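Long-range contacts in putative 4-amino-4-deoxychorismate lyase (Thermus thermophilus, PDB 2ZGI), which binds pyridoxal-5'-phosphate and is probably a lyase of the class-IV aminotransferase family, perhaps acting on 4-amino-4-deoxychorismate: residues 154-159 and 201-206; 116-121 and 148-153. All blocks are in the same frame, centred on the assembly; numbering follows the deposited sequence.

Overall arrangement
From the N terminus, strand 111-117 leads into 116-121, and the chain then runs through helix 131-142 before returning along strand 147-151. Interaction 2 closes this first loop by pairing the two strands in parallel. The chain passes at once into 154-159, a turn that leads into strand 157-160, which lies antiparallel beside 147-151. Interaction 1 closes the next loop, containing strands 164-169 and 172-176 and helix 183-194, where 201-206 leaves strand 198-202. The loops therefore follow in series, neither nesting nor crossing. With centres about 10 Å apart, the contacts join the three-stranded sheet to the end of an outer strand of the five-stranded sheet.

Interaction 1: residues 154-159 and 201-206; sequences FGHVVD and RGLFRP. With PLP (pyridoxal-5'-phosphate), chain P.
The backbone carbonyl of F154 is gripped by both terminal nitrogens of R205. NH1 of R205 donates to O of F154 over 2.9 Å, near the guanidinium plane but tilted 23° from the carbonyl plane; NH2 adds a weak second bond. Water 1 joins the same group: it accepts from NH2 of R205 at 2.7 Å and donates weakly to the same carbonyl. R205 sets out away from the turn, and a bend in its chain (chi3 67°) brings the guanidinium back, with its edge to F154 O and G155 O above one face, offset toward the rim. G155 has a positive phi of 83°, a conformation favoured by glycine, and D152 OD1 accepts from the amides of F154 and H156 on either side of it.

Farther along, the backbones bond directly, N of V157 donating to O of F204 over 2.9 Å. Water 2 lies beside this bond, accepting from F204 N and 2.9 Å from O of V157, to which it can donate. The H156 ring lies broadside to L203, whose CB sits 3.8 Å from the ring centroid, almost straight above it, in a CH-pi contact. On the other side of the V157-F204 bond, CG2 of V157 meets CG of P206 at 3.8 Å.

A classic beta bulge sets V158 and D159 together opposite L150 of strand 147-151. D159 OD1 comes within 2.9 Å of N1 of the pyridoxal-5'-phosphate ring, and its OD2 is bonded to L180 N. F154 packs edge-to-face on F154 and H156 of the second subunit. V157 and P206 rest on L113 of strand 111-117, and F204 meets the ring of Y174 in strand 172-176 and touches L167 of strand 164-169, so the segments sit where the two sheets meet.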
ATOM      1  N   PHE D 154      -0.110  -5.084   6.117  1.00 27.46           N
ATOM      2  CA  PHE D 154       0.524  -4.012   6.878  1.00 26.74           C
ATOM      3  C   PHE D 154       2.038  -3.956   6.731  1.00 26.29           C
ATOM      4  O   PHE D 154       2.718  -3.194   7.437  1.00 25.43           O
ATOM      5  CB  PHE D 154       0.128  -4.122   8.357  1.00 27.63           C
ATOM      6  CG  PHE D 154      -1.362  -4.354   8.586  1.00 27.73           C
ATOM      7  CD1 PHE D 154      -2.313  -3.477   8.056  1.00 26.80           C
ATOM      8  CD2 PHE D 154      -1.800  -5.435   9.336  1.00 30.09           C
ATOM      9  CE1 PHE D 154      -3.687  -3.667   8.273  1.00 28.07           C
ATOM     10  CE2 PHE D 154      -3.169  -5.641   9.552  1.00 29.67           C
ATOM     11  CZ  PHE D 154      -4.109  -4.744   9.035  1.00 28.91           C
ATOM     12  N   GLY D 155       2.584  -4.754   5.812  1.00 25.41           N
ATOM     13  CA  GLY D 155       4.032  -4.812   5.656  1.00 25.00           C
ATOM     14  C   GLY D 155       4.812  -5.708   6.598  1.00 24.98           C
ATOM     15  O   GLY D 155       6.045  -5.707   6.549  1.00 25.38           O
ATOM     16  N   HIS D 156       4.136  -6.511   7.429  1.00 23.43           N
ATOM     17  CA  HIS D 156       4.865  -7.521   8.189  1.00 23.38           C
ATOM     18  C   HIS D 156       5.359  -8.582   7.188  1.00 23.74           C
ATOM     19  O   HIS D 156       4.673  -8.814   6.200  1.00 22.38           O
ATOM     20  CB  HIS D 156       3.979  -8.258   9.185  1.00 23.35           C
ATOM     21  CG  HIS D 156       3.254  -7.365  10.134  1.00 23.49           C
ATOM     22  ND1 HIS D 156       3.911  -6.570  11.051  1.00 29.35           N
ATOM     23  CD2 HIS D 156       1.940  -7.149  10.322  1.00 23.81           C
ATOM     24  CE1 HIS D 156       3.025  -5.920  11.781  1.00 23.31           C
ATOM     25  NE2 HIS D 156       1.822  -6.234  11.343  1.00 27.18           N
ATOM     26  N   VAL D 157       6.518  -9.188   7.471  1.00 24.28           N
ATOM     27  CA  VAL D 157       7.017 -10.363   6.733  1.00 25.59           C
ATOM     28  C   VAL D 157       6.377 -11.595   7.356  1.00 25.48           C
ATOM     29  O   VAL D 157       6.647 -11.934   8.531  1.00 26.36           O
ATOM     30  CB  VAL D 157       8.546 -10.522   6.801  1.00 25.98           C
ATOM     31  CG1 VAL D 157       9.001 -11.766   5.993  1.00 26.88           C
ATOM     32  CG2 VAL D 157       9.268  -9.233   6.308  1.00 25.85           C
ATOM     33  N   VAL D 158       5.522 -12.269   6.593  1.00 25.53           N
ATOM     34  CA  VAL D 158       4.719 -13.361   7.187  1.00 24.62           C
ATOM     35  C   VAL D 158       4.849 -14.798   6.627  1.00 25.81           C
ATOM     36  O   VAL D 158       4.229 -15.735   7.170  1.00 25.88           O
ATOM     37  CB  VAL D 158       3.212 -12.976   7.211  1.00 25.48           C
ATOM     38  CG1 VAL D 158       3.004 -11.657   7.989  1.00 24.69           C
ATOM     39  CG2 VAL D 158       2.648 -12.881   5.803  1.00 22.70           C
ATOM     40  N   ASP D 159       5.571 -14.989   5.528  1.00 24.60           N
ATOM     41  CA  ASP D 159       5.680 -16.345   4.990  1.00 24.39           C
ATOM     42  C   ASP D 159       6.809 -16.418   3.986  1.00 24.37           C
ATOM     43  O   ASP D 159       7.308 -15.370   3.478  1.00 23.06           O
ATOM     44  CB  ASP D 159       4.344 -16.802   4.356  1.00 24.74           C
ATOM     45  CG  ASP D 159       3.925 -18.235   4.766  1.00 25.07           C
ATOM     46  OD1 ASP D 159       4.812 -19.076   5.032  1.00 25.92           O
ATOM     47  OD2 ASP D 159       2.689 -18.524   4.800  1.00 26.96           O
ATOM     48  N   ARG D 201       5.923 -16.187  19.604  1.00 39.33           N
ATOM     49  CA  ARG D 201       5.240 -15.926  18.329  1.00 38.92           C
ATOM     50  C   ARG D 201       4.994 -14.426  18.240  1.00 38.23           C
ATOM     51  O   ARG D 201       4.658 -13.801  19.249  1.00 37.83           O
ATOM     52  CB  ARG D 201       3.892 -16.658  18.282  1.00 38.74           C
ATOM     53  CG  ARG D 201       3.988 -18.151  18.605  1.00 40.31           C
ATOM     54  CD  ARG D 201       2.622 -18.794  18.767  1.00 43.19           C
ATOM     55  NE  ARG D 201       2.757 -20.212  19.108  1.00 46.32           N
ATOM     56  CZ  ARG D 201       2.962 -21.190  18.223  1.00 46.27           C
ATOM     57  NH1 ARG D 201       3.043 -20.923  16.922  1.00 44.20           N
ATOM     58  NH2 ARG D 201       3.074 -22.446  18.646  1.00 47.89           N
ATOM     59  N   GLY D 202       5.160 -13.850  17.048  1.00 37.18           N
ATOM     60  CA  GLY D 202       4.857 -12.423  16.847  1.00 35.72           C
ATOM     61  C   GLY D 202       4.710 -12.012  15.402  1.00 34.60           C
ATOM     62  O   GLY D 202       5.006 -12.791  14.490  1.00 34.46           O
ATOM     63  N   LEU D 203       4.221 -10.799  15.179  1.00 32.97           N
ATOM     64  CA  LEU D 203       4.259 -10.201  13.870  1.00 31.84           C
ATOM     65  C   LEU D 203       5.496  -9.336  13.788  1.00 31.96           C
ATOM     66  O   LEU D 203       5.725  -8.481  14.660  1.00 30.85           O
ATOM     67  CB  LEU D 203       3.014  -9.358  13.630  1.00 32.18           C
ATOM     68  CG  LEU D 203       1.721 -10.109  13.384  1.00 32.48           C
ATOM     69  CD1 LEU D 203       0.504  -9.233  13.713  1.00 33.16           C
ATOM     70  CD2 LEU D 203       1.698 -10.619  11.914  1.00 31.47           C
ATOM     71  N   PHE D 204       6.300  -9.570  12.754  1.00 31.09           N
ATOM     72  CA  PHE D 204       7.598  -8.900  12.564  1.00 31.54           C
ATOM     73  C   PHE D 204       7.623  -8.115  11.264  1.00 31.51           C
ATOM     74  O   PHE D 204       7.159  -8.601  10.225  1.00 31.24           O
ATOM     75  CB  PHE D 204       8.751  -9.913  12.529  1.00 30.57           C
ATOM     76  CG  PHE D 204       9.066 -10.555  13.882  1.00 33.89           C
ATOM     77  CD1 PHE D 204      10.224 -10.208  14.569  1.00 34.65           C
ATOM     78  CD2 PHE D 204       8.217 -11.521  14.438  1.00 32.49           C
ATOM     79  CE1 PHE D 204      10.527 -10.798  15.804  1.00 37.54           C
ATOM     80  CE2 PHE D 204       8.493 -12.118  15.662  1.00 34.85           C
ATOM     81  CZ  PHE D 204       9.655 -11.763  16.348  1.00 35.93           C
ATOM     82  N   ARG D 205       8.181  -6.906  11.331  1.00 31.57           N
ATOM     83  CA  ARG D 205       8.503  -6.101  10.161  1.00 31.00           C
ATOM     84  C   ARG D 205       9.906  -6.494   9.694  1.00 31.31           C
ATOM     85  O   ARG D 205      10.693  -6.999  10.483  1.00 31.26           O
ATOM     86  CB  ARG D 205       8.514  -4.603  10.524  1.00 31.19           C
ATOM     87  CG  ARG D 205       7.241  -4.039  11.148  1.00 29.53           C
ATOM     88  CD  ARG D 205       7.130  -2.519  10.964  1.00 31.09           C
ATOM     89  NE  ARG D 205       6.951  -2.107   9.570  1.00 30.43           N
ATOM     90  CZ  ARG D 205       5.812  -2.163   8.875  1.00 31.80           C
ATOM     91  NH1 ARG D 205       4.681  -2.614   9.423  1.00 32.67           N
ATOM     92  NH2 ARG D 205       5.802  -1.748   7.612  1.00 32.80           N
ATOM     93  N   PRO D 206      10.246  -6.235   8.421  1.00 32.26           N
ATOM     94  CA  PRO D 206      11.595  -6.554   7.904  1.00 32.71           C
ATOM     95  C   PRO D 206      12.728  -6.125   8.856  1.00 33.43           C
ATOM     96  O   PRO D 206      13.624  -6.906   9.156  1.00 32.72           O
ATOM     97  CB  PRO D 206      11.671  -5.749   6.608  1.00 32.83           C
ATOM     98  CG  PRO D 206      10.218  -5.585   6.179  1.00 32.43           C
ATOM     99  CD  PRO D 206       9.402  -5.547   7.421  1.00 31.60           C
TER
HETATM  100  N1  PLP P 248       4.565 -21.665   3.696  1.00 23.95           N
HETATM  101  C2  PLP P 248       3.722 -21.909   2.671  1.00 26.20           C
HETATM  102  C2A PLP P 248       3.169 -20.754   1.888  1.00 23.33           C
HETATM  103  C3  PLP P 248       3.387 -23.225   2.334  1.00 24.02           C
HETATM  104  O3  PLP P 248       2.533 -23.422   1.290  1.00 25.60           O
HETATM  105  C4  PLP P 248       3.909 -24.275   3.099  1.00 25.07           C
HETATM  106  C4A PLP P 248       3.566 -25.728   2.841  1.00 24.21           C
HETATM  107  C5  PLP P 248       4.750 -23.989   4.172  1.00 23.38           C
HETATM  108  C6  PLP P 248       5.054 -22.655   4.439  1.00 26.52           C
HETATM  109  C5A PLP P 248       5.384 -25.069   5.022  1.00 26.39           C
HETATM  110  O4P PLP P 248       4.467 -25.846   5.794  1.00 26.61           O
HETATM  111  P   PLP P 248       4.796 -27.311   6.349  1.00 26.49           P
HETATM  112  O1P PLP P 248       5.929 -27.176   7.336  1.00 24.81           O
HETATM  113  O2P PLP P 248       5.219 -28.202   5.202  1.00 27.97           O
HETATM  114  O3P PLP P 248       3.458 -27.648   6.920  1.00 24.24           O
HETATM  115  O   HOH W   1       4.441  -1.157   5.307  1.00 37.40           O
HETATM  116  O   HOH W   2       5.408 -11.809  11.177  1.00 26.37           O

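Interaction 2: residues 116-121 and 148-153; sequences YRVHPD and GLLLDA
Two backbone bonds fasten L151 around R117: N of L151 donates to O of Y116 at 2.9 Å, and N of V118 donates to O of L151 at 3.0 Å. This is parallel pairing, one residue of the strand using both its N-H and its C=O on the residues flanking its partner. The same carbonyl is approached by a C-H, CA of R117 lying 3.1 Å from O of L151.

The apolar contacts gather on L150. Its CD2 reaches CB of Y116 at 4.0 Å, while its CB packs against CG1 of V118. The strands belong to a beta-alpha-beta unit whose helix, 131-142, lies against this group: L150 touches A136, Y116 touches L135 and E139, and V118 touches Y133. The side chain of L150 is about 6 Å from the pyridoxal-5'-phosphate. R117 and L151 share a face of the sheet, where CD of R117 lies 4.0 Å from CB of L151.

Polar contacts lie where the two strands end. CG of R117 lies close to D152 O, and bends at chi2 (64°) and chi3 then fold the rest of the chain so that NH1 meets water 3. This water accepts from NH1 of R117 at 3.3 Å and donates to O of D152 at 2.6 Å. Across the subunit interface, NH2 of R117 forms a salt bridge with D121 of the third subunit, and H119 NE2 bonds to R117 O of that subunit; both links are reciprocated.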
ATOM      1  N   TYR D 116       5.454  -9.159  -2.783  1.00 25.15           N
ATOM      2  CA  TYR D 116       4.218  -9.931  -2.882  1.00 25.10           C
ATOM      3  C   TYR D 116       3.564 -10.133  -1.528  1.00 25.53           C
ATOM      4  O   TYR D 116       4.242 -10.369  -0.526  1.00 25.87           O
ATOM      5  CB  TYR D 116       4.448 -11.286  -3.572  1.00 24.90           C
ATOM      6  CG  TYR D 116       4.816 -11.093  -5.019  1.00 23.58           C
ATOM      7  CD1 TYR D 116       3.858 -10.674  -5.941  1.00 26.01           C
ATOM      8  CD2 TYR D 116       6.136 -11.263  -5.451  1.00 26.41           C
ATOM      9  CE1 TYR D 116       4.187 -10.468  -7.286  1.00 27.03           C
ATOM     10  CE2 TYR D 116       6.484 -11.065  -6.802  1.00 26.12           C
ATOM     11  CZ  TYR D 116       5.502 -10.650  -7.700  1.00 26.95           C
ATOM     12  OH  TYR D 116       5.827 -10.438  -9.021  1.00 28.79           O
ATOM     13  N   ARG D 117       2.241 -10.055  -1.522  1.00 25.57           N
ATOM     14  CA  ARG D 117       1.443 -10.257  -0.307  1.00 26.70           C
ATOM     15  C   ARG D 117       0.711 -11.610  -0.340  1.00 27.07           C
ATOM     16  O   ARG D 117       0.341 -12.094  -1.425  1.00 27.37           O
ATOM     17  CB  ARG D 117       0.378  -9.145  -0.171  1.00 25.77           C
ATOM     18  CG  ARG D 117       0.863  -7.858   0.531  1.00 25.65           C
ATOM     19  CD  ARG D 117       1.948  -7.132  -0.222  1.00 25.65           C
ATOM     20  NE  ARG D 117       1.506  -6.689  -1.542  1.00 23.63           N
ATOM     21  CZ  ARG D 117       0.883  -5.538  -1.797  1.00 26.01           C
ATOM     22  NH1 ARG D 117       0.571  -4.712  -0.817  1.00 27.18           N
ATOM     23  NH2 ARG D 117       0.508  -5.242  -3.038  1.00 27.17           N
ATOM     24  N   VAL D 118       0.526 -12.201   0.845  1.00 27.33           N
ATOM     25  CA  VAL D 118      -0.488 -13.252   1.056  1.00 27.37           C
ATOM     26  C   VAL D 118      -1.913 -12.665   0.917  1.00 28.26           C
ATOM     27  O   VAL D 118      -2.117 -11.417   0.951  1.00 27.80           O
ATOM     28  CB  VAL D 118      -0.294 -13.965   2.414  1.00 27.53           C
ATOM     29  CG1 VAL D 118       1.108 -14.551   2.490  1.00 27.92           C
ATOM     30  CG2 VAL D 118      -0.519 -12.986   3.603  1.00 25.28           C
ATOM     31  N   HIS D 119      -2.885 -13.542   0.680  1.00 27.34           N
ATOM     32  CA  HIS D 119      -4.257 -13.117   0.735  1.00 28.59           C
ATOM     33  C   HIS D 119      -4.752 -12.972   2.176  1.00 28.94           C
ATOM     34  O   HIS D 119      -4.505 -13.843   3.027  1.00 30.47           O
ATOM     35  CB  HIS D 119      -5.194 -14.014  -0.054  1.00 27.89           C
ATOM     36  CG  HIS D 119      -6.560 -13.423  -0.181  1.00 28.31           C
ATOM     37  ND1 HIS D 119      -7.470 -13.433   0.854  1.00 27.11           N
ATOM     38  CD2 HIS D 119      -7.136 -12.726  -1.186  1.00 25.69           C
ATOM     39  CE1 HIS D 119      -8.569 -12.813   0.476  1.00 27.54           C
ATOM     40  NE2 HIS D 119      -8.391 -12.376  -0.758  1.00 30.09           N
ATOM     41  N   PRO D 120      -5.449 -11.862   2.463  1.00 29.57           N
ATOM     42  CA  PRO D 120      -5.851 -11.575   3.822  1.00 29.51           C
ATOM     43  C   PRO D 120      -6.695 -12.701   4.409  1.00 29.20           C
ATOM     44  O   PRO D 120      -6.598 -12.980   5.599  1.00 29.82           O
ATOM     45  CB  PRO D 120      -6.687 -10.300   3.670  1.00 29.25           C
ATOM     46  CG  PRO D 120      -6.117  -9.656   2.513  1.00 30.70           C
ATOM     47  CD  PRO D 120      -5.802 -10.755   1.555  1.00 29.30           C
ATOM     48  N   ASP D 121      -7.503 -13.345   3.584  1.00 28.49           N
ATOM     49  CA  ASP D 121      -8.424 -14.354   4.108  1.00 28.55           C
ATOM     50  C   ASP D 121      -7.951 -15.803   3.951  1.00 27.86           C
ATOM     51  O   ASP D 121      -8.486 -16.695   4.612  1.00 28.24           O
ATOM     52  CB  ASP D 121      -9.815 -14.200   3.480  1.00 27.24           C
ATOM     53  CG  ASP D 121     -10.415 -12.824   3.692  1.00 28.00           C
ATOM     54  OD1 ASP D 121     -10.673 -12.398   4.839  1.00 25.87           O
ATOM     55  OD2 ASP D 121     -10.642 -12.168   2.669  1.00 29.15           O
ATOM     56  N   GLY D 148      11.674 -16.948  -1.488  1.00 24.57           N
ATOM     57  CA  GLY D 148      11.116 -15.599  -1.489  1.00 24.29           C
ATOM     58  C   GLY D 148      10.172 -15.450  -0.323  1.00 25.40           C
ATOM     59  O   GLY D 148       9.384 -16.377  -0.034  1.00 24.93           O
ATOM     60  N   LEU D 149      10.273 -14.300   0.359  1.00 24.53           N
ATOM     61  CA  LEU D 149       9.374 -13.955   1.470  1.00 24.60           C
ATOM     62  C   LEU D 149       8.249 -13.016   1.062  1.00 23.97           C
ATOM     63  O   LEU D 149       8.436 -12.128   0.202  1.00 23.68           O
ATOM     64  CB  LEU D 149      10.175 -13.374   2.662  1.00 24.60           C
ATOM     65  CG  LEU D 149      11.366 -14.245   3.108  1.00 25.99           C
ATOM     66  CD1 LEU D 149      12.197 -13.591   4.219  1.00 29.57           C
ATOM     67  CD2 LEU D 149      10.959 -15.638   3.538  1.00 28.51           C
ATOM     68  N   LEU D 150       7.082 -13.224   1.687  1.00 23.65           N
ATOM     69  CA  LEU D 150       5.848 -12.485   1.408  1.00 22.67           C
ATOM     70  C   LEU D 150       5.377 -11.663   2.629  1.00 22.94           C
ATOM     71  O   LEU D 150       5.720 -11.980   3.763  1.00 22.82           O
ATOM     72  CB  LEU D 150       4.706 -13.426   0.955  1.00 22.96           C
ATOM     73  CG  LEU D 150       4.939 -14.182  -0.377  1.00 20.36           C
ATOM     74  CD1 LEU D 150       5.616 -15.517  -0.077  1.00 22.61           C
ATOM     75  CD2 LEU D 150       3.655 -14.345  -1.173  1.00 22.89           C
ATOM     76  N   LEU D 151       4.614 -10.609   2.353  1.00 23.60           N
ATOM     77  CA  LEU D 151       4.129  -9.651   3.352  1.00 23.89           C
ATOM     78  C   LEU D 151       2.645  -9.825   3.616  1.00 24.94           C
ATOM     79  O   LEU D 151       1.933 -10.435   2.792  1.00 24.68           O
ATOM     80  CB  LEU D 151       4.307  -8.233   2.794  1.00 24.17           C
ATOM     81  CG  LEU D 151       5.726  -7.912   2.304  1.00 22.50           C
ATOM     82  CD1 LEU D 151       5.742  -6.537   1.679  1.00 25.60           C
ATOM     83  CD2 LEU D 151       6.705  -8.050   3.453  1.00 23.35           C
ATOM     84  N   ASP D 152       2.183  -9.291   4.749  1.00 24.76           N
ATOM     85  CA  ASP D 152       0.751  -9.095   4.960  1.00 26.08           C
ATOM     86  C   ASP D 152       0.377  -7.668   4.504  1.00 26.74           C
ATOM     87  O   ASP D 152       1.218  -6.935   3.939  1.00 26.37           O
ATOM     88  CB  ASP D 152       0.299  -9.416   6.401  1.00 26.68           C
ATOM     89  CG  ASP D 152       0.813  -8.427   7.444  1.00 26.56           C
ATOM     90  OD1 ASP D 152       1.405  -7.384   7.080  1.00 26.56           O
ATOM     91  OD2 ASP D 152       0.613  -8.724   8.639  1.00 26.10           O
ATOM     92  N   ALA D 153      -0.885  -7.307   4.702  1.00 27.10           N
ATOM     93  CA  ALA D 153      -1.391  -6.006   4.269  1.00 28.57           C
ATOM     94  C   ALA D 153      -0.633  -4.859   4.915  1.00 28.19           C
ATOM     95  O   ALA D 153      -0.505  -3.785   4.319  1.00 29.74           O
ATOM     96  CB  ALA D 153      -2.894  -5.882   4.595  1.00 29.25           C
TER
HETATM   97  O   HOH W   3       1.460  -4.906   2.315  1.00 36.15           O